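Local coordinates for early transcribed membrane protein 13 (Plasmodium falciparum, PDB 2VWA) that is of uncharacterised function, but binds phosphatidylethanolamine through its soluble domain and is probably needed for liver-stage development of the malaria parasite, at residues A[8-13]-A[60-65]. Numbering follows the deposited sequence.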
loop_
_atom_site.group_PDB
_atom_site.type_symbol
_atom_site.label_atom_id
_atom_site.label_comp_id
_atom_site.label_asym_id
_atom_site.label_seq_id
_atom_site.Cartn_x
_atom_site.Cartn_y
_atom_site.Cartn_z
ATOM N N LYS A 8 -10.381 3.321 -9.493
ATOM C CA LYS A 8 -9.463 3.474 -10.618
ATOM C C LYS A 8 -8.817 2.122 -10.911
ATOM O O LYS A 8 -8.371 1.437 -9.987
ATOM C CB LYS A 8 -8.374 4.503 -10.328
ATOM C CG LYS A 8 -8.781 5.963 -10.525
ATOM C CD LYS A 8 -7.698 6.939 -9.984
ATOM C CE LYS A 8 -7.008 7.771 -11.082
ATOM N NZ LYS A 8 -6.080 7.009 -11.977
ATOM N N PRO A 9 -8.794 1.710 -12.193
ATOM C CA PRO A 9 -8.084 0.482 -12.542
ATOM C C PRO A 9 -6.579 0.674 -12.379
ATOM O O PRO A 9 -6.101 1.795 -12.290
ATOM C CB PRO A 9 -8.425 0.276 -14.026
ATOM C CG PRO A 9 -9.537 1.215 -14.321
ATOM C CD PRO A 9 -9.418 2.342 -13.370
ATOM N N ILE A 10 -5.853 -0.431 -12.343
ATOM C CA ILE A 10 -4.409 -0.423 -12.228
ATOM C C ILE A 10 -3.797 -0.149 -13.596
ATOM O O ILE A 10 -4.239 -0.724 -14.609
ATOM C CB ILE A 10 -3.919 -1.767 -11.668
ATOM C CG1 ILE A 10 -4.218 -1.835 -10.172
ATOM C CG2 ILE A 10 -2.427 -1.978 -11.933
ATOM C CD1 ILE A 10 -4.103 -3.234 -9.603
ATOM N N ILE A 11 -2.791 0.732 -13.620
ATOM C CA ILE A 11 -2.063 1.064 -14.855
ATOM C C ILE A 11 -0.625 0.571 -14.787
ATOM O O ILE A 11 -0.062 0.436 -13.712
ATOM C CB ILE A 11 -2.159 2.574 -15.209
ATOM C CG1 ILE A 11 -1.427 3.448 -14.190
ATOM C CG2 ILE A 11 -3.621 3.022 -15.245
ATOM C CD1 ILE A 11 -1.455 4.960 -14.523
ATOM N N GLU A 12 -0.043 0.254 -15.932
ATOM C CA GLU A 12 1.357 -0.170 -15.979
ATOM C C GLU A 12 2.231 1.059 -15.622
ATOM O O GLU A 12 2.053 2.134 -16.200
ATOM C CB GLU A 12 1.687 -0.711 -17.381
ATOM C CG GLU A 12 2.981 -1.540 -17.500
ATOM C CD GLU A 12 3.576 -1.535 -18.937
ATOM O OE1 GLU A 12 4.319 -2.488 -19.294
ATOM O OE2 GLU A 12 3.317 -0.573 -19.716
ATOM N N ASN A 13 3.123 0.910 -14.644
ATOM C CA ASN A 13 4.128 1.929 -14.360
ATOM C C ASN A 13 5.170 1.789 -15.442
ATOM O O ASN A 13 5.758 0.714 -15.594
ATOM C CB ASN A 13 4.776 1.716 -12.984
ATOM C CG ASN A 13 5.615 2.927 -12.516
ATOM O OD1 ASN A 13 6.424 3.470 -13.267
ATOM N ND2 ASN A 13 5.414 3.340 -11.266
ATOM N N PHE A 60 -3.362 1.049 -3.967
ATOM C CA PHE A 60 -2.903 1.962 -2.918
ATOM C C PHE A 60 -1.576 2.659 -3.224
ATOM O O PHE A 60 -1.428 3.854 -2.977
ATOM C CB PHE A 60 -2.799 1.246 -1.569
ATOM C CG PHE A 60 -3.537 1.939 -0.505
ATOM C CD1 PHE A 60 -2.950 2.990 0.188
ATOM C CD2 PHE A 60 -4.857 1.596 -0.230
ATOM C CE1 PHE A 60 -3.671 3.675 1.166
ATOM C CE2 PHE A 60 -5.575 2.285 0.746
ATOM C CZ PHE A 60 -4.986 3.324 1.434
ATOM N N VAL A 61 -0.626 1.905 -3.756
ATOM C CA VAL A 61 0.677 2.449 -4.088
ATOM C C VAL A 61 0.543 3.407 -5.288
ATOM O O VAL A 61 1.216 4.439 -5.347
ATOM C CB VAL A 61 1.741 1.312 -4.346
ATOM C CG1 VAL A 61 3.022 1.878 -4.925
ATOM C CG2 VAL A 61 2.041 0.541 -3.051
ATOM N N GLN A 62 -0.344 3.067 -6.221
ATOM C CA GLN A 62 -0.572 3.907 -7.384
ATOM C C GLN A 62 -1.277 5.221 -7.054
ATOM O O GLN A 62 -0.904 6.262 -7.590
ATOM C CB GLN A 62 -1.265 3.134 -8.513
ATOM C CG GLN A 62 -0.269 2.197 -9.202
ATOM C CD GLN A 62 -0.766 1.516 -10.465
ATOM O OE1 GLN A 62 -0.041 0.693 -11.042
ATOM N NE2 GLN A 62 -1.992 1.848 -10.908
ATOM N N GLY A 63 -2.262 5.156 -6.155
ATOM C CA GLY A 63 -3.040 6.320 -5.760
ATOM C C GLY A 63 -2.145 7.262 -5.005
ATOM O O GLY A 63 -2.127 8.483 -5.231
ATOM N N LEU A 64 -1.339 6.679 -4.142
ATOM C CA LEU A 64 -0.488 7.443 -3.267
ATOM C C LEU A 64 0.582 8.134 -4.071
ATOM O O LEU A 64 0.932 9.268 -3.769
ATOM C CB LEU A 64 0.100 6.525 -2.221
ATOM C CG LEU A 64 0.125 7.000 -0.787
ATOM C CD1 LEU A 64 -0.984 8.051 -0.441
ATOM C CD2 LEU A 64 0.016 5.740 0.059
ATOM N N GLN A 65 1.065 7.489 -5.125
ATOM C CA GLN A 65 2.001 8.158 -6.030
ATOM C C GLN A 65 1.403 9.398 -6.689
ATOM O O GLN A 65 2.048 10.458 -6.685
ATOM C CB GLN A 65 2.571 7.204 -7.082
ATOM C CG GLN A 65 3.649 6.307 -6.563
ATOM C CD GLN A 65 4.047 5.235 -7.546
ATOM O OE1 GLN A 65 4.828 5.476 -8.454
ATOM N NE2 GLN A 65 3.532 4.030 -7.354
#
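In the soluble, all-helical domain of this UIS3 protein, the extended N-terminal segment 8-13 runs across the outer face of helix 54-67 before helix 21-41 begins. Gln-62 carries most of the contact. Its extended side chain (chi2 -172°) brings the terminal amide up to the backbone of Ile-11. Gln-62 CD lies 3.5 Å from Ile-11 O. Ile-10 CG2 and Ile-11 CG1 flank this amide from opposite sides of its plane, and the side chain of Ile-10 crosses that of Gln-62 at about a right angle. Ile-10 also packs on Glu-55, Gln-58 and Lys-59 of the same helix.

Further along, Asn-13 ND2 comes within 3.6 Å of Gln-65 OE1, with the two amide planes nearly coplanar. Their stronger partners lie elsewhere: Asn-13 ND2 hydrogen-bonds to Glu-77 OE1 and Leu-72 O, Gln-65 OE1 to Leu-72 N. Gln-65 NE2 hydrogen-bonds to the same Glu-77 OE1. Gln-65 NE2 also hydrogen-bonds, at 3.1 Å, to Val-61 O, approaching from above the carbonyl plane. Gln-65 N reaches that oxygen from the opposite face.

Shared hydrogen bonding thus fixes both amides: Glu-77 joins the N-terminal segment to helix 74-99, and Leu-72 joins it to the loop just before.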